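Local coordinates for protein carboxylesterase (Uncultured bacterium, PDB 5GMX) that hydrolyses carboxylic esters as a family VIII carboxylesterase of the beta-lactamase fold and also acts on oxyimino cephalosporins, at residues G270-N284 with F348-A362. Numbering follows the deposited sequence.
Sequences GNGRGIAKVYGALAN and FGFADTKARLGMGYA
Tyr279 lays one face of its ring over the Gly349-Phe350 peptide, with Gly349 C 3.4 Å above the ring plane and displaced toward the rim. Its CG stands anti to its carbonyl carbon (chi1 -81°), bringing the ring down on strand 348-352, while Ile275 CG2 meets the ring's edge in plane. Ile275 CG2 also sits over the paired strands, 3.5 Å from Gly360 CA and 3.6 Å from Gly349 CA. Glycines permit the close fit: helix 272-283 and strand 357-362 approach to 5.8 Å between axes, nearly antiparallel at 158°, Gly280 and Gly358 bring their CA atoms to 4.0 Å, and Gly349 and Gly360 also present bare backbone to the helix. Farther along, Ala283 CB presses on Leu357 O at 3.1 Å. Beyond the helix, Arg356 grips Asn284 OD1 side-on with two nitrogens, NE at 2.6 Å and NH2 at 2.8 Å. OD1 lies in the guanidinium plane, itself 10° from the amide plane; NE approaches nearly along the C=O axis, NH2 in the carbonyl plane on a lone pair. One water donates to both Gly280 O and Arg356 O, tying the helix to the hairpin turn, where Arg356 and Leu357 opposite Asp352 form a G1 beta bulge. The helix thus packs on one face of the antiparallel sheet of the serine beta-lactamase fold, helix 374-385 covers the other, and strands 33-40 and 339-342 flank the hairpin.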
ATOM      1  N   GLY A 270      -5.189  -3.281   8.168  1.00 11.31           N
ATOM      2  CA  GLY A 270      -4.495  -4.544   8.060  1.00 11.90           C
ATOM      3  C   GLY A 270      -3.475  -4.758   9.151  1.00 14.14           C
ATOM      4  O   GLY A 270      -3.413  -4.008  10.126  1.00 13.39           O
ATOM      5  N   ASN A 271      -2.703  -5.823   9.001  1.00 11.51           N
ATOM      6  CA  ASN A 271      -1.594  -6.100   9.905  1.00 15.66           C
ATOM      7  C   ASN A 271      -0.442  -6.715   9.127  1.00 15.65           C
ATOM      8  O   ASN A 271      -0.568  -6.958   7.922  1.00 13.44           O
ATOM      9  CB  ASN A 271      -2.037  -7.024  11.042  1.00 11.97           C
ATOM     10  CG  ASN A 271      -2.778  -8.253  10.539  1.00 17.38           C
ATOM     11  OD1 ASN A 271      -2.356  -8.896   9.575  1.00 20.01           O
ATOM     12  ND2 ASN A 271      -3.888  -8.585  11.190  1.00 16.82           N
ATOM     13  N   GLY A 272       0.659  -6.993   9.819  1.00 14.25           N
ATOM     14  CA  GLY A 272       1.857  -7.527   9.191  1.00 12.91           C
ATOM     15  C   GLY A 272       1.645  -8.848   8.476  1.00 14.74           C
ATOM     16  O   GLY A 272       2.260  -9.108   7.438  1.00 14.86           O
ATOM     17  N   ARG A 273       0.769  -9.687   9.020  1.00 16.73           N
ATOM     18  CA  ARG A 273       0.500 -10.992   8.419  1.00 17.95           C
ATOM     19  C   ARG A 273      -0.196 -10.876   7.059  1.00 17.53           C
ATOM     20  O   ARG A 273       0.193 -11.553   6.107  1.00 16.29           O
ATOM     21  CB  ARG A 273      -0.341 -11.861   9.363  1.00 17.82           C
ATOM     22  CG  ARG A 273      -0.629 -13.263   8.820  1.00 22.12           C
ATOM     23  CD  ARG A 273      -1.234 -14.173   9.892  1.00 22.91           C
ATOM     24  NE  ARG A 273      -2.356 -13.521  10.544  1.00 26.28           N
ATOM     25  CZ  ARG A 273      -2.364 -13.117  11.810  1.00 25.53           C
ATOM     26  NH1 ARG A 273      -1.312 -13.324  12.595  1.00 25.81           N
ATOM     27  NH2 ARG A 273      -3.435 -12.509  12.293  1.00 25.33           N
ATOM     28  N   GLY A 274      -1.216 -10.023   6.962  1.00 16.98           N
ATOM     29  CA  GLY A 274      -1.927  -9.839   5.701  1.00 15.37           C
ATOM     30  C   GLY A 274      -1.017  -9.306   4.602  1.00 14.93           C
ATOM     31  O   GLY A 274      -0.983  -9.827   3.461  1.00 15.50           O
ATOM     32  N   ILE A 275      -0.249  -8.281   4.967  1.00 11.88           N
ATOM     33  CA  ILE A 275       0.705  -7.652   4.059  1.00 14.53           C
ATOM     34  C   ILE A 275       1.734  -8.661   3.569  1.00 14.02           C
ATOM     35  O   ILE A 275       2.013  -8.756   2.365  1.00 12.36           O
ATOM     36  CB  ILE A 275       1.428  -6.477   4.742  1.00 14.75           C
ATOM     37  CG1 ILE A 275       0.422  -5.410   5.172  1.00 18.81           C
ATOM     38  CG2 ILE A 275       2.481  -5.880   3.824  1.00 10.22           C
ATOM     39  CD1 ILE A 275       1.027  -4.345   6.083  1.00 18.03           C
ATOM     40  N   ALA A 276       2.288  -9.419   4.511  1.00 11.50           N
ATOM     41  CA  ALA A 276       3.319 -10.392   4.188  1.00 10.85           C
ATOM     42  C   ALA A 276       2.773 -11.518   3.328  1.00 12.31           C
ATOM     43  O   ALA A 276       3.513 -12.114   2.559  1.00 13.76           O
ATOM     44  CB  ALA A 276       3.930 -10.966   5.455  1.00 15.56           C
ATOM     45  N   LYS A 277       1.496 -11.847   3.490  1.00 10.26           N
ATOM     46  CA  LYS A 277       0.902 -12.877   2.651  1.00 15.00           C
ATOM     47  C   LYS A 277       0.789 -12.405   1.209  1.00 13.09           C
ATOM     48  O   LYS A 277       1.134 -13.151   0.288  1.00 12.85           O
ATOM     49  CB  LYS A 277      -0.475 -13.293   3.173  1.00 12.85           C
ATOM     50  CG  LYS A 277      -0.401 -14.288   4.327  1.00 13.94           C
ATOM     51  CD  LYS A 277      -1.778 -14.700   4.819  1.00 15.40           C
ATOM     52  CE  LYS A 277      -1.631 -15.647   6.028  1.00 23.61           C
ATOM     53  NZ  LYS A 277      -2.942 -16.205   6.453  1.00 21.59           N
ATOM     54  N   VAL A 278       0.307 -11.176   1.007  1.00 11.38           N
ATOM     55  CA  VAL A 278       0.201 -10.680  -0.371  1.00 11.86           C
ATOM     56  C   VAL A 278       1.588 -10.565  -1.025  1.00 13.26           C
ATOM     57  O   VAL A 278       1.819 -11.077  -2.141  1.00 13.44           O
ATOM     58  CB  VAL A 278      -0.528  -9.328  -0.440  1.00 12.15           C
ATOM     59  CG1 VAL A 278      -0.604  -8.836  -1.886  1.00 14.79           C
ATOM     60  CG2 VAL A 278      -1.926  -9.465   0.143  1.00 18.97           C
ATOM     61  N   TYR A 279       2.520  -9.909  -0.338  1.00 11.69           N
ATOM     62  CA  TYR A 279       3.846  -9.769  -0.931  1.00 13.51           C
ATOM     63  C   TYR A 279       4.581 -11.107  -1.012  1.00 16.27           C
ATOM     64  O   TYR A 279       5.442 -11.288  -1.858  1.00 12.92           O
ATOM     65  CB  TYR A 279       4.680  -8.753  -0.160  1.00 13.73           C
ATOM     66  CG  TYR A 279       4.356  -7.341  -0.564  1.00 12.85           C
ATOM     67  CD1 TYR A 279       4.710  -6.870  -1.819  1.00 12.68           C
ATOM     68  CD2 TYR A 279       3.674  -6.485   0.296  1.00 13.03           C
ATOM     69  CE1 TYR A 279       4.415  -5.568  -2.214  1.00 13.21           C
ATOM     70  CE2 TYR A 279       3.372  -5.183  -0.084  1.00 13.85           C
ATOM     71  CZ  TYR A 279       3.747  -4.732  -1.347  1.00 12.74           C
ATOM     72  OH  TYR A 279       3.450  -3.452  -1.739  1.00 14.16           O
ATOM     73  N   GLY A 280       4.211 -12.039  -0.141  1.00 13.82           N
ATOM     74  CA  GLY A 280       4.739 -13.389  -0.151  1.00 13.35           C
ATOM     75  C   GLY A 280       4.323 -14.104  -1.422  1.00 14.34           C
ATOM     76  O   GLY A 280       5.159 -14.732  -2.076  1.00 16.64           O
ATOM     77  N   ALA A 281       3.047 -13.984  -1.794  1.00 11.82           N
ATOM     78  CA  ALA A 281       2.591 -14.508  -3.088  1.00 17.00           C
ATOM     79  C   ALA A 281       3.353 -13.856  -4.236  1.00 16.26           C
ATOM     80  O   ALA A 281       3.789 -14.542  -5.167  1.00 16.45           O
ATOM     81  CB  ALA A 281       1.091 -14.293  -3.273  1.00 11.97           C
ATOM     82  N   LEU A 282       3.507 -12.533  -4.180  1.00 14.08           N
ATOM     83  CA  LEU A 282       4.201 -11.831  -5.264  1.00 15.89           C
ATOM     84  C   LEU A 282       5.685 -12.183  -5.392  1.00 18.49           C
ATOM     85  O   LEU A 282       6.241 -12.170  -6.483  1.00 19.43           O
ATOM     86  CB  LEU A 282       4.055 -10.315  -5.114  1.00 10.71           C
ATOM     87  CG  LEU A 282       2.604  -9.821  -5.185  1.00 20.66           C
ATOM     88  CD1 LEU A 282       2.536  -8.295  -5.095  1.00 12.02           C
ATOM     89  CD2 LEU A 282       1.880 -10.353  -6.427  1.00 10.92           C
ATOM     90  N   ALA A 283       6.334 -12.440  -4.269  1.00 15.51           N
ATOM     91  CA  ALA A 283       7.743 -12.777  -4.260  1.00 15.23           C
ATOM     92  C   ALA A 283       7.971 -14.210  -4.719  1.00 17.56           C
ATOM     93  O   ALA A 283       9.075 -14.569  -5.139  1.00 15.41           O
ATOM     94  CB  ALA A 283       8.315 -12.568  -2.877  1.00 16.10           C
ATOM     95  N   ASN A 284       6.926 -15.024  -4.640  1.00 14.05           N
ATOM     96  CA  ASN A 284       7.047 -16.441  -4.979  1.00 17.15           C
ATOM     97  C   ASN A 284       6.484 -16.762  -6.365  1.00 17.79           C
ATOM     98  O   ASN A 284       6.000 -17.870  -6.615  1.00 20.58           O
ATOM     99  CB  ASN A 284       6.356 -17.296  -3.916  1.00 14.14           C
ATOM    100  CG  ASN A 284       6.715 -18.761  -4.027  1.00 17.59           C
ATOM    101  OD1 ASN A 284       7.879 -19.106  -4.224  1.00 16.96           O
ATOM    102  ND2 ASN A 284       5.716 -19.635  -3.906  1.00 15.93           N
ATOM    103  N   PHE A 348       4.989  -0.901   6.250  1.00 12.94           N
ATOM    104  CA  PHE A 348       5.454  -1.148   4.888  1.00 15.24           C
ATOM    105  C   PHE A 348       5.254  -2.595   4.505  1.00 13.35           C
ATOM    106  O   PHE A 348       5.009  -3.455   5.352  1.00 12.79           O
ATOM    107  CB  PHE A 348       6.936  -0.782   4.718  1.00 14.25           C
ATOM    108  CG  PHE A 348       7.860  -1.678   5.476  1.00 18.87           C
ATOM    109  CD1 PHE A 348       8.153  -1.426   6.801  1.00 19.77           C
ATOM    110  CD2 PHE A 348       8.419  -2.799   4.871  1.00 17.34           C
ATOM    111  CE1 PHE A 348       8.995  -2.264   7.505  1.00 17.37           C
ATOM    112  CE2 PHE A 348       9.260  -3.641   5.577  1.00 21.83           C
ATOM    113  CZ  PHE A 348       9.551  -3.369   6.893  1.00 18.89           C
ATOM    114  N   GLY A 349       5.378  -2.857   3.212  1.00 13.95           N
ATOM    115  CA  GLY A 349       5.432  -4.219   2.736  1.00 13.07           C
ATOM    116  C   GLY A 349       6.302  -4.260   1.505  1.00 13.17           C
ATOM    117  O   GLY A 349       6.344  -3.270   0.755  1.00 15.11           O
ATOM    118  N   PHE A 350       7.018  -5.364   1.301  1.00 10.35           N
ATOM    119  CA  PHE A 350       7.733  -5.524   0.032  1.00 10.89           C
ATOM    120  C   PHE A 350       8.000  -6.976  -0.355  1.00 11.44           C
ATOM    121  O   PHE A 350       7.895  -7.903   0.457  1.00 10.94           O
ATOM    122  CB  PHE A 350       9.060  -4.736   0.043  1.00 13.26           C
ATOM    123  CG  PHE A 350      10.121  -5.334   0.911  1.00 13.31           C
ATOM    124  CD1 PHE A 350      11.014  -6.266   0.393  1.00 15.73           C
ATOM    125  CD2 PHE A 350      10.224  -4.971   2.246  1.00 14.06           C
ATOM    126  CE1 PHE A 350      12.000  -6.827   1.194  1.00 17.62           C
ATOM    127  CE2 PHE A 350      11.204  -5.532   3.062  1.00 17.48           C
ATOM    128  CZ  PHE A 350      12.093  -6.462   2.531  1.00 21.31           C
ATOM    129  N   ALA A 351       8.323  -7.149  -1.629  1.00 10.33           N
ATOM    130  CA  ALA A 351       8.629  -8.439  -2.217  1.00 10.08           C
ATOM    131  C   ALA A 351      10.011  -8.437  -2.864  1.00 14.22           C
ATOM    132  O   ALA A 351      10.422  -7.454  -3.494  1.00 14.05           O
ATOM    133  CB  ALA A 351       7.572  -8.813  -3.237  1.00  8.88           C
ATOM    134  N   ASP A 352      10.686  -9.573  -2.722  1.00 12.62           N
ATOM    135  CA  ASP A 352      12.016  -9.851  -3.268  1.00 17.40           C
ATOM    136  C   ASP A 352      11.924 -11.175  -4.016  1.00 16.76           C
ATOM    137  O   ASP A 352      11.911 -12.233  -3.391  1.00 19.69           O
ATOM    138  CB  ASP A 352      13.054  -9.916  -2.129  1.00 17.27           C
ATOM    139  CG  ASP A 352      14.457 -10.379  -2.590  1.00 26.02           C
ATOM    140  OD1 ASP A 352      14.628 -10.846  -3.737  1.00 24.96           O
ATOM    141  OD2 ASP A 352      15.405 -10.300  -1.771  1.00 21.76           O
ATOM    142  N   THR A 353      11.839 -11.130  -5.345  1.00 16.55           N
ATOM    143  CA  THR A 353      11.632 -12.355  -6.116  1.00 18.65           C
ATOM    144  C   THR A 353      12.874 -13.252  -6.158  1.00 21.60           C
ATOM    145  O   THR A 353      12.765 -14.448  -6.440  1.00 21.89           O
ATOM    146  CB  THR A 353      11.201 -12.065  -7.572  1.00 17.70           C
ATOM    147  OG1 THR A 353      12.279 -11.438  -8.274  1.00 24.12           O
ATOM    148  CG2 THR A 353       9.982 -11.173  -7.607  1.00 17.63           C
ATOM    149  N   LYS A 354      14.053 -12.681  -5.927  1.00 21.36           N
ATOM    150  CA  LYS A 354      15.279 -13.484  -5.901  1.00 22.20           C
ATOM    151  C   LYS A 354      15.294 -14.431  -4.701  1.00 23.79           C
ATOM    152  O   LYS A 354      15.450 -15.642  -4.858  1.00 24.62           O
ATOM    153  CB  LYS A 354      16.524 -12.591  -5.894  1.00 32.20           C
ATOM    154  CG  LYS A 354      16.706 -11.772  -7.171  1.00 36.71           C
ATOM    155  CD  LYS A 354      18.080 -11.108  -7.220  1.00 43.32           C
ATOM    156  CE  LYS A 354      18.336 -10.396  -8.556  1.00 45.59           C
ATOM    157  NZ  LYS A 354      17.611  -9.086  -8.693  1.00 39.64           N
ATOM    158  N   ALA A 355      15.097 -13.883  -3.506  1.00 21.53           N
ATOM    159  CA  ALA A 355      15.046 -14.696  -2.293  1.00 20.87           C
ATOM    160  C   ALA A 355      13.666 -15.319  -2.087  1.00 20.16           C
ATOM    161  O   ALA A 355      13.458 -16.078  -1.141  1.00 22.55           O
ATOM    162  CB  ALA A 355      15.432 -13.855  -1.079  1.00 15.81           C
ATOM    163  N   ARG A 356      12.732 -15.003  -2.980  1.00 18.73           N
ATOM    164  CA  ARG A 356      11.340 -15.430  -2.838  1.00 21.60           C
ATOM    165  C   ARG A 356      10.790 -15.033  -1.461  1.00 19.20           C
ATOM    166  O   ARG A 356      10.100 -15.803  -0.792  1.00 20.33           O
ATOM    167  CB  ARG A 356      11.209 -16.933  -3.098  1.00 18.36           C
ATOM    168  CG  ARG A 356      11.455 -17.284  -4.571  1.00 21.97           C
ATOM    169  CD  ARG A 356      11.674 -18.764  -4.798  1.00 22.20           C
ATOM    170  NE  ARG A 356      10.471 -19.546  -4.532  1.00 35.38           N
ATOM    171  CZ  ARG A 356      10.455 -20.866  -4.345  1.00 35.43           C
ATOM    172  NH1 ARG A 356      11.588 -21.564  -4.380  1.00 31.02           N
ATOM    173  NH2 ARG A 356       9.302 -21.493  -4.115  1.00 26.44           N
ATOM    174  N   LEU A 357      11.092 -13.801  -1.066  1.00 14.57           N
ATOM    175  CA  LEU A 357      10.789 -13.304   0.269  1.00 18.00           C
ATOM    176  C   LEU A 357       9.747 -12.191   0.211  1.00 17.46           C
ATOM    177  O   LEU A 357       9.877 -11.264  -0.575  1.00 16.12           O
ATOM    178  CB  LEU A 357      12.073 -12.794   0.933  1.00 19.98           C
ATOM    179  CG  LEU A 357      12.071 -12.119   2.310  1.00 23.36           C
ATOM    180  CD1 LEU A 357      13.414 -12.349   3.000  1.00 24.18           C
ATOM    181  CD2 LEU A 357      11.805 -10.612   2.210  1.00 18.52           C
ATOM    182  N   GLY A 358       8.715 -12.281   1.040  1.00 18.88           N
ATOM    183  CA  GLY A 358       7.764 -11.195   1.174  1.00 16.83           C
ATOM    184  C   GLY A 358       7.736 -10.762   2.624  1.00 15.75           C
ATOM    185  O   GLY A 358       7.851 -11.589   3.520  1.00 14.25           O
HETATM  186  N   MSE A 359       7.576  -9.472   2.872  1.00 10.88           N
HETATM  187  CA  MSE A 359       7.636  -8.988   4.243  1.00 13.52           C
HETATM  188  C   MSE A 359       6.580  -7.934   4.510  1.00 10.44           C
HETATM  189  O   MSE A 359       6.319  -7.074   3.654  1.00 12.60           O
HETATM  190  CB  MSE A 359       9.027  -8.421   4.552  1.00 11.59           C
HETATM  191  CG  MSE A 359       9.172  -7.965   6.001  1.00 21.06           C
HETATM  192 SE   MSE A 359      10.934  -7.193   6.452  1.00 46.36          SE
HETATM  193  CE  MSE A 359      12.071  -8.594   5.705  1.00 20.98           C
ATOM    194  N   GLY A 360       5.986  -7.991   5.702  1.00  9.79           N
ATOM    195  CA  GLY A 360       4.965  -7.030   6.082  1.00  9.95           C
ATOM    196  C   GLY A 360       5.120  -6.512   7.502  1.00 14.43           C
ATOM    197  O   GLY A 360       5.472  -7.262   8.408  1.00 10.51           O
ATOM    198  N   TYR A 361       4.848  -5.225   7.704  1.00 10.39           N
ATOM    199  CA  TYR A 361       4.996  -4.642   9.032  1.00 12.94           C
ATOM    200  C   TYR A 361       3.997  -3.506   9.255  1.00 15.04           C
ATOM    201  O   TYR A 361       3.877  -2.584   8.424  1.00 14.23           O
ATOM    202  CB  TYR A 361       6.444  -4.180   9.229  1.00 14.30           C
ATOM    203  CG  TYR A 361       6.706  -3.390  10.491  1.00 21.24           C
ATOM    204  CD1 TYR A 361       6.423  -3.917  11.750  1.00 19.48           C
ATOM    205  CD2 TYR A 361       7.294  -2.137  10.423  1.00 26.53           C
ATOM    206  CE1 TYR A 361       6.668  -3.181  12.908  1.00 21.02           C
ATOM    207  CE2 TYR A 361       7.570  -1.409  11.562  1.00 29.27           C
ATOM    208  CZ  TYR A 361       7.237  -1.922  12.797  1.00 30.95           C
ATOM    209  OH  TYR A 361       7.506  -1.162  13.904  1.00 31.95           O
ATOM    210  N   ALA A 362       3.241  -3.602  10.350  1.00 14.68           N
ATOM    211  CA  ALA A 362       2.211  -2.598  10.644  1.00 16.34           C
ATOM    212  C   ALA A 362       2.125  -2.328  12.142  1.00 18.09           C
ATOM    213  O   ALA A 362       2.095  -3.260  12.941  1.00 15.80           O
ATOM    214  CB  ALA A 362       0.854  -3.043  10.105  1.00 12.54           C
TER
HETATM  215  O   HOH W   1       7.138 -16.043  -0.326  1.00 18.06           O
HETATM  216  O   HOH W   2       9.852 -15.658  -7.635  1.00 23.07           O